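Local atomic coordinates of ABC transporter substrate-binding protein (Bradyrhizobium japonicum, PDB entry 4I1D), a protein that probably binds small solutes in the periplasm for delivery to an ABC transporter, and can hold d-malate. Residues Q113-W124 against K218-I227. Residues are numbered along the deposited sequence; the frame is centred on the assembly and turned at random.
Sequences QKTFPKDAPNSW and KVSFTYNQGI. With SO4 (sulfate ion), chain K.
The Trp124 indole lies alongside the Gln225 side chain, the two running in opposite senses, ring and amide planes 25° apart, with Gln225 CB 3.7 Å from Trp124 CD1. Gln225 occupies the third position of a type II beta turn, Tyr223 to Gly226, at the corner of strand 219-235 in this periplasmic binding protein fold, where the loop following the antiparallel neighbour 100-112 leads into helix 124-128. Two bonds tie this pair. Trp124 NE1 donates to Gln225 O at 2.7 Å, the donor standing 36° above the carbonyl plane, so the bond departs from a lone-pair direction. In return Gln225 OE1 accepts from the backbone N of Trp124 in the first turn of the helix (2.9 Å), while the OG of Ser123, the N-cap residue, accepts from the backbone N of Asp126. Ile227 CD1 meets the indole obliquely, 4.2 Å from Trp124 CZ2, and Met152 of helix 146-153 touches both residues. A leucine in place of Trp124 would probably leave Gln225 O without its indole donor and open a gap beside Ile227 and Met152.

Within the same turn, at its second position, Asn224 ND2 donates to Asn122 O at 2.8 Å, nearly along the C=O axis and in the plane of its own amide. With CG anti to the backbone N (chi1 -166°), the Asn224 amide extends toward this carbonyl. Its own backbone N bonds to Thr222 OG1, forming an ST turn, and a sulfate, probably from the crystallisation liquor, bridges weakly between Asn122 ND2 and the Thr222 hydroxyl. At the far end of the contact the backbones meet: Gln113 N donates to Lys218 O at 2.7 Å, and the extended Gln113 side chain brings NE2 to 3.3 Å from Ser220 CB.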
ATOM      1  N   GLN A 113      -8.402  31.968 -33.437  1.00 55.96           N
ATOM      2  CA  GLN A 113      -8.440  33.174 -34.263  1.00 59.61           C
ATOM      3  C   GLN A 113      -8.973  34.372 -33.503  1.00 57.01           C
ATOM      4  O   GLN A 113      -8.738  35.508 -33.906  1.00 66.38           O
ATOM      5  CB  GLN A 113      -9.265  32.962 -35.532  1.00 58.29           C
ATOM      6  CG  GLN A 113      -8.607  32.056 -36.557  1.00 66.60           C
ATOM      7  CD  GLN A 113      -9.613  31.509 -37.555  1.00 72.05           C
ATOM      8  OE1 GLN A 113     -10.829  31.596 -37.340  1.00 65.17           O
ATOM      9  NE2 GLN A 113      -9.114  30.953 -38.656  1.00 70.66           N
ATOM     10  N   LYS A 114      -9.697  34.128 -32.412  1.00 55.20           N
ATOM     11  CA  LYS A 114     -10.147  35.223 -31.561  1.00 61.36           C
ATOM     12  C   LYS A 114      -8.935  35.833 -30.857  1.00 60.95           C
ATOM     13  O   LYS A 114      -8.811  37.052 -30.745  1.00 68.42           O
ATOM     14  CB  LYS A 114     -11.195  34.759 -30.547  1.00 66.84           C
ATOM     15  CG  LYS A 114     -12.630  34.806 -31.073  1.00 86.98           C
ATOM     16  CD  LYS A 114     -13.641  34.281 -30.046  1.00 98.45           C
ATOM     17  CE  LYS A 114     -15.031  34.077 -30.670  1.00103.27           C
ATOM     18  NZ  LYS A 114     -16.030  33.432 -29.749  1.00 96.83           N
ATOM     19  N   THR A 115      -8.023  34.978 -30.413  1.00 53.84           N
ATOM     20  CA  THR A 115      -6.814  35.442 -29.752  1.00 53.07           C
ATOM     21  C   THR A 115      -5.812  35.979 -30.763  1.00 55.10           C
ATOM     22  O   THR A 115      -5.132  36.957 -30.496  1.00 56.68           O
ATOM     23  CB  THR A 115      -6.139  34.325 -28.930  1.00 54.48           C
ATOM     24  OG1 THR A 115      -7.122  33.666 -28.116  1.00 53.16           O
ATOM     25  CG2 THR A 115      -5.051  34.918 -28.040  1.00 45.07           C
ATOM     26  N   PHE A 116      -5.714  35.338 -31.924  1.00 56.44           N
ATOM     27  CA  PHE A 116      -4.754  35.777 -32.939  1.00 53.96           C
ATOM     28  C   PHE A 116      -5.443  36.073 -34.261  1.00 60.49           C
ATOM     29  O   PHE A 116      -5.410  35.262 -35.198  1.00 58.57           O
ATOM     30  CB  PHE A 116      -3.650  34.745 -33.130  1.00 56.01           C
ATOM     31  CG  PHE A 116      -2.952  34.373 -31.856  1.00 60.43           C
ATOM     32  CD1 PHE A 116      -2.015  35.223 -31.291  1.00 58.19           C
ATOM     33  CD2 PHE A 116      -3.238  33.173 -31.219  1.00 54.01           C
ATOM     34  CE1 PHE A 116      -1.371  34.883 -30.114  1.00 57.98           C
ATOM     35  CE2 PHE A 116      -2.594  32.819 -30.046  1.00 49.65           C
ATOM     36  CZ  PHE A 116      -1.664  33.676 -29.490  1.00 58.93           C
ATOM     37  N   PRO A 117      -6.090  37.241 -34.330  1.00 60.11           N
ATOM     38  CA  PRO A 117      -6.819  37.653 -35.529  1.00 71.55           C
ATOM     39  C   PRO A 117      -5.852  37.967 -36.656  1.00 76.05           C
ATOM     40  O   PRO A 117      -6.210  37.793 -37.821  1.00 73.95           O
ATOM     41  CB  PRO A 117      -7.527  38.939 -35.087  1.00 69.99           C
ATOM     42  CG  PRO A 117      -7.485  38.930 -33.601  1.00 70.50           C
ATOM     43  CD  PRO A 117      -6.237  38.207 -33.234  1.00 59.54           C
ATOM     44  N   LYS A 118      -4.645  38.408 -36.312  1.00 79.62           N
ATOM     45  CA  LYS A 118      -3.721  38.934 -37.316  1.00 92.39           C
ATOM     46  C   LYS A 118      -2.361  38.234 -37.383  1.00 92.94           C
ATOM     47  O   LYS A 118      -1.902  37.874 -38.469  1.00101.65           O
ATOM     48  CB  LYS A 118      -3.547  40.448 -37.144  1.00 98.30           C
ATOM     49  CG  LYS A 118      -4.188  41.248 -38.267  1.00106.80           C
ATOM     50  CD  LYS A 118      -4.705  42.603 -37.807  1.00109.33           C
ATOM     51  CE  LYS A 118      -5.480  43.281 -38.936  1.00111.86           C
ATOM     52  NZ  LYS A 118      -5.994  44.635 -38.573  1.00113.74           N
ATOM     53  N   ASP A 119      -1.710  38.047 -36.241  1.00 77.79           N
ATOM     54  CA  ASP A 119      -0.375  37.459 -36.256  1.00 78.15           C
ATOM     55  C   ASP A 119      -0.275  36.246 -35.348  1.00 79.44           C
ATOM     56  O   ASP A 119       0.198  36.340 -34.215  1.00 81.53           O
ATOM     57  CB  ASP A 119       0.690  38.501 -35.901  1.00 85.58           C
ATOM     58  CG  ASP A 119       1.032  39.407 -37.074  1.00 94.70           C
ATOM     59  OD1 ASP A 119       1.191  38.888 -38.205  1.00 98.31           O
ATOM     60  OD2 ASP A 119       1.127  40.637 -36.870  1.00 94.49           O
ATOM     61  N   ALA A 120      -0.719  35.106 -35.875  1.00 74.53           N
ATOM     62  CA  ALA A 120      -0.754  33.849 -35.139  1.00 65.21           C
ATOM     63  C   ALA A 120       0.603  33.150 -35.101  1.00 61.13           C
ATOM     64  O   ALA A 120       1.395  33.248 -36.050  1.00 54.80           O
ATOM     65  CB  ALA A 120      -1.801  32.921 -35.747  1.00 61.00           C
ATOM     66  N   PRO A 121       0.869  32.421 -34.006  1.00 57.82           N
ATOM     67  CA  PRO A 121       2.085  31.608 -33.953  1.00 54.82           C
ATOM     68  C   PRO A 121       2.122  30.688 -35.167  1.00 54.04           C
ATOM     69  O   PRO A 121       1.069  30.255 -35.629  1.00 56.45           O
ATOM     70  CB  PRO A 121       1.918  30.812 -32.658  1.00 48.53           C
ATOM     71  CG  PRO A 121       0.456  30.850 -32.363  1.00 53.04           C
ATOM     72  CD  PRO A 121      -0.001  32.186 -32.845  1.00 56.07           C
ATOM     73  N   ASN A 122       3.314  30.409 -35.677  1.00 52.59           N
ATOM     74  CA  ASN A 122       3.469  29.749 -36.965  1.00 55.52           C
ATOM     75  C   ASN A 122       4.594  28.713 -36.974  1.00 55.80           C
ATOM     76  O   ASN A 122       4.979  28.201 -38.029  1.00 54.40           O
ATOM     77  CB  ASN A 122       3.717  30.805 -38.047  1.00 55.98           C
ATOM     78  CG  ASN A 122       3.628  30.233 -39.444  1.00 57.59           C
ATOM     79  OD1 ASN A 122       4.586  30.291 -40.225  1.00 59.85           O
ATOM     80  ND2 ASN A 122       2.479  29.660 -39.761  1.00 49.23           N
ATOM     81  N   SER A 123       5.116  28.408 -35.790  1.00 49.66           N
ATOM     82  CA  SER A 123       6.188  27.432 -35.640  1.00 49.03           C
ATOM     83  C   SER A 123       6.271  27.038 -34.172  1.00 52.15           C
ATOM     84  O   SER A 123       5.658  27.680 -33.317  1.00 54.42           O
ATOM     85  CB  SER A 123       7.516  28.034 -36.079  1.00 49.28           C
ATOM     86  OG  SER A 123       7.905  29.066 -35.179  1.00 54.14           O
ATOM     87  N   TRP A 124       7.024  25.991 -33.865  1.00 49.49           N
ATOM     88  CA  TRP A 124       7.190  25.622 -32.467  1.00 49.43           C
ATOM     89  C   TRP A 124       8.027  26.685 -31.737  1.00 48.34           C
ATOM     90  O   TRP A 124       7.850  26.916 -30.542  1.00 47.82           O
ATOM     91  CB  TRP A 124       7.727  24.191 -32.324  1.00 42.79           C
ATOM     92  CG  TRP A 124       6.784  23.245 -32.981  1.00 44.35           C
ATOM     93  CD1 TRP A 124       7.012  22.497 -34.099  1.00 44.80           C
ATOM     94  CD2 TRP A 124       5.416  23.022 -32.618  1.00 44.12           C
ATOM     95  NE1 TRP A 124       5.871  21.797 -34.438  1.00 44.39           N
ATOM     96  CE2 TRP A 124       4.881  22.103 -33.540  1.00 48.83           C
ATOM     97  CE3 TRP A 124       4.599  23.490 -31.579  1.00 46.69           C
ATOM     98  CZ2 TRP A 124       3.565  21.642 -33.457  1.00 48.54           C
ATOM     99  CZ3 TRP A 124       3.291  23.044 -31.508  1.00 45.33           C
ATOM    100  CH2 TRP A 124       2.791  22.127 -32.439  1.00 50.97           C
ATOM    101  N   LYS A 218     -13.902  29.557 -33.858  1.00 59.60           N
ATOM    102  CA  LYS A 218     -12.965  30.470 -34.497  1.00 60.02           C
ATOM    103  C   LYS A 218     -11.533  30.023 -34.230  1.00 46.92           C
ATOM    104  O   LYS A 218     -10.812  30.651 -33.465  1.00 52.85           O
ATOM    105  CB  LYS A 218     -13.187  31.907 -34.023  1.00 73.28           C
ATOM    106  CG  LYS A 218     -14.504  32.504 -34.485  1.00 81.41           C
ATOM    107  CD  LYS A 218     -14.770  32.148 -35.934  1.00 92.45           C
ATOM    108  CE  LYS A 218     -15.964  32.918 -36.498  1.00105.26           C
ATOM    109  NZ  LYS A 218     -17.259  32.575 -35.842  1.00107.49           N
ATOM    110  N   VAL A 219     -11.138  28.920 -34.852  1.00 53.32           N
ATOM    111  CA  VAL A 219      -9.799  28.379 -34.667  1.00 55.71           C
ATOM    112  C   VAL A 219      -9.236  27.895 -35.993  1.00 55.02           C
ATOM    113  O   VAL A 219      -9.974  27.716 -36.961  1.00 52.24           O
ATOM    114  CB  VAL A 219      -9.793  27.213 -33.660  1.00 54.41           C
ATOM    115  CG1 VAL A 219     -10.542  27.602 -32.394  1.00 48.39           C
ATOM    116  CG2 VAL A 219     -10.402  25.969 -34.287  1.00 52.53           C
ATOM    117  N   SER A 220      -7.926  27.684 -36.038  1.00 52.20           N
ATOM    118  CA  SER A 220      -7.285  27.226 -37.260  1.00 50.05           C
ATOM    119  C   SER A 220      -5.949  26.588 -36.914  1.00 51.79           C
ATOM    120  O   SER A 220      -5.652  26.345 -35.740  1.00 52.52           O
ATOM    121  CB  SER A 220      -7.076  28.397 -38.226  1.00 57.92           C
ATOM    122  OG  SER A 220      -6.538  27.954 -39.460  1.00 62.20           O
ATOM    123  N   PHE A 221      -5.143  26.321 -37.933  1.00 49.71           N
ATOM    124  CA  PHE A 221      -3.844  25.695 -37.724  1.00 48.90           C
ATOM    125  C   PHE A 221      -2.960  25.890 -38.935  1.00 52.72           C
ATOM    126  O   PHE A 221      -3.422  26.305 -39.995  1.00 52.40           O
ATOM    127  CB  PHE A 221      -3.991  24.197 -37.414  1.00 43.20           C
ATOM    128  CG  PHE A 221      -4.305  23.345 -38.617  1.00 52.25           C
ATOM    129  CD1 PHE A 221      -5.619  23.074 -38.972  1.00 59.93           C
ATOM    130  CD2 PHE A 221      -3.285  22.796 -39.383  1.00 52.32           C
ATOM    131  CE1 PHE A 221      -5.913  22.274 -40.078  1.00 59.74           C
ATOM    132  CE2 PHE A 221      -3.568  21.999 -40.491  1.00 55.21           C
ATOM    133  CZ  PHE A 221      -4.885  21.736 -40.837  1.00 58.23           C
ATOM    134  N   THR A 222      -1.680  25.590 -38.769  1.00 56.16           N
ATOM    135  CA  THR A 222      -0.737  25.647 -39.874  1.00 57.71           C
ATOM    136  C   THR A 222      -0.092  24.285 -40.037  1.00 55.81           C
ATOM    137  O   THR A 222       0.047  23.541 -39.064  1.00 51.68           O
ATOM    138  CB  THR A 222       0.376  26.683 -39.622  1.00 58.44           C
ATOM    139  OG1 THR A 222       1.293  26.670 -40.723  1.00 57.23           O
ATOM    140  CG2 THR A 222       1.136  26.343 -38.349  1.00 52.65           C
ATOM    141  N   TYR A 223       0.291  23.946 -41.262  1.00 56.29           N
ATOM    142  CA  TYR A 223       1.064  22.730 -41.476  1.00 52.19           C
ATOM    143  C   TYR A 223       2.555  23.015 -41.253  1.00 50.85           C
ATOM    144  O   TYR A 223       3.369  22.095 -41.129  1.00 48.47           O
ATOM    145  CB  TYR A 223       0.816  22.136 -42.865  1.00 53.11           C
ATOM    146  CG  TYR A 223      -0.447  21.289 -42.970  1.00 51.91           C
ATOM    147  CD1 TYR A 223      -0.573  20.094 -42.261  1.00 44.93           C
ATOM    148  CD2 TYR A 223      -1.496  21.676 -43.796  1.00 56.22           C
ATOM    149  CE1 TYR A 223      -1.718  19.318 -42.349  1.00 48.69           C
ATOM    150  CE2 TYR A 223      -2.651  20.901 -43.903  1.00 54.22           C
ATOM    151  CZ  TYR A 223      -2.755  19.729 -43.180  1.00 53.55           C
ATOM    152  OH  TYR A 223      -3.897  18.971 -43.296  1.00 56.26           O
ATOM    153  N   ASN A 224       2.913  24.292 -41.186  1.00 45.88           N
ATOM    154  CA  ASN A 224       4.324  24.624 -40.982  1.00 54.73           C
ATOM    155  C   ASN A 224       4.878  23.962 -39.723  1.00 50.76           C
ATOM    156  O   ASN A 224       4.341  24.141 -38.633  1.00 45.96           O
ATOM    157  CB  ASN A 224       4.552  26.128 -40.933  1.00 50.34           C
ATOM    158  CG  ASN A 224       6.018  26.489 -41.052  1.00 59.91           C
ATOM    159  OD1 ASN A 224       6.734  25.939 -41.893  1.00 67.84           O
ATOM    160  ND2 ASN A 224       6.480  27.401 -40.203  1.00 46.45           N
ATOM    161  N   GLN A 225       5.942  23.185 -39.890  1.00 50.59           N
ATOM    162  CA  GLN A 225       6.571  22.461 -38.783  1.00 47.49           C
ATOM    163  C   GLN A 225       5.643  21.429 -38.158  1.00 52.92           C
ATOM    164  O   GLN A 225       5.865  20.988 -37.027  1.00 57.38           O
ATOM    165  CB  GLN A 225       7.100  23.417 -37.706  1.00 45.47           C
ATOM    166  CG  GLN A 225       8.223  24.335 -38.191  1.00 54.01           C
ATOM    167  CD  GLN A 225       9.163  24.754 -37.070  1.00 53.88           C
ATOM    168  OE1 GLN A 225       8.743  24.935 -35.924  1.00 51.65           O
ATOM    169  NE2 GLN A 225      10.448  24.888 -37.394  1.00 57.54           N
ATOM    170  N   GLY A 226       4.604  21.042 -38.890  1.00 49.45           N
ATOM    171  CA  GLY A 226       3.742  19.966 -38.435  1.00 41.40           C
ATOM    172  C   GLY A 226       4.529  18.673 -38.421  1.00 46.65           C
ATOM    173  O   GLY A 226       5.548  18.557 -39.101  1.00 45.15           O
ATOM    174  N   ILE A 227       4.080  17.707 -37.629  1.00 45.20           N
ATOM    175  CA  ILE A 227       4.673  16.377 -37.649  1.00 44.05           C
ATOM    176  C   ILE A 227       3.785  15.427 -38.473  1.00 46.91           C
ATOM    177  O   ILE A 227       2.657  15.099 -38.081  1.00 43.07           O
ATOM    178  CB  ILE A 227       4.889  15.820 -36.231  1.00 47.08           C
ATOM    179  CG1 ILE A 227       5.812  16.735 -35.422  1.00 44.75           C
ATOM    180  CG2 ILE A 227       5.475  14.424 -36.307  1.00 50.76           C
ATOM    181  CD1 ILE A 227       5.116  17.944 -34.860  1.00 55.15           C
TER
HETATM  182  S   SO4 K 407       0.975  28.722 -43.362  1.00123.04           S
HETATM  183  O1  SO4 K 407       0.529  29.584 -44.453  1.00126.34           O
HETATM  184  O2  SO4 K 407       0.293  27.426 -43.445  1.00121.93           O
HETATM  185  O3  SO4 K 407       2.429  28.542 -43.451  1.00113.48           O
HETATM  186  O4  SO4 K 407       0.620  29.369 -42.103  1.00122.19           O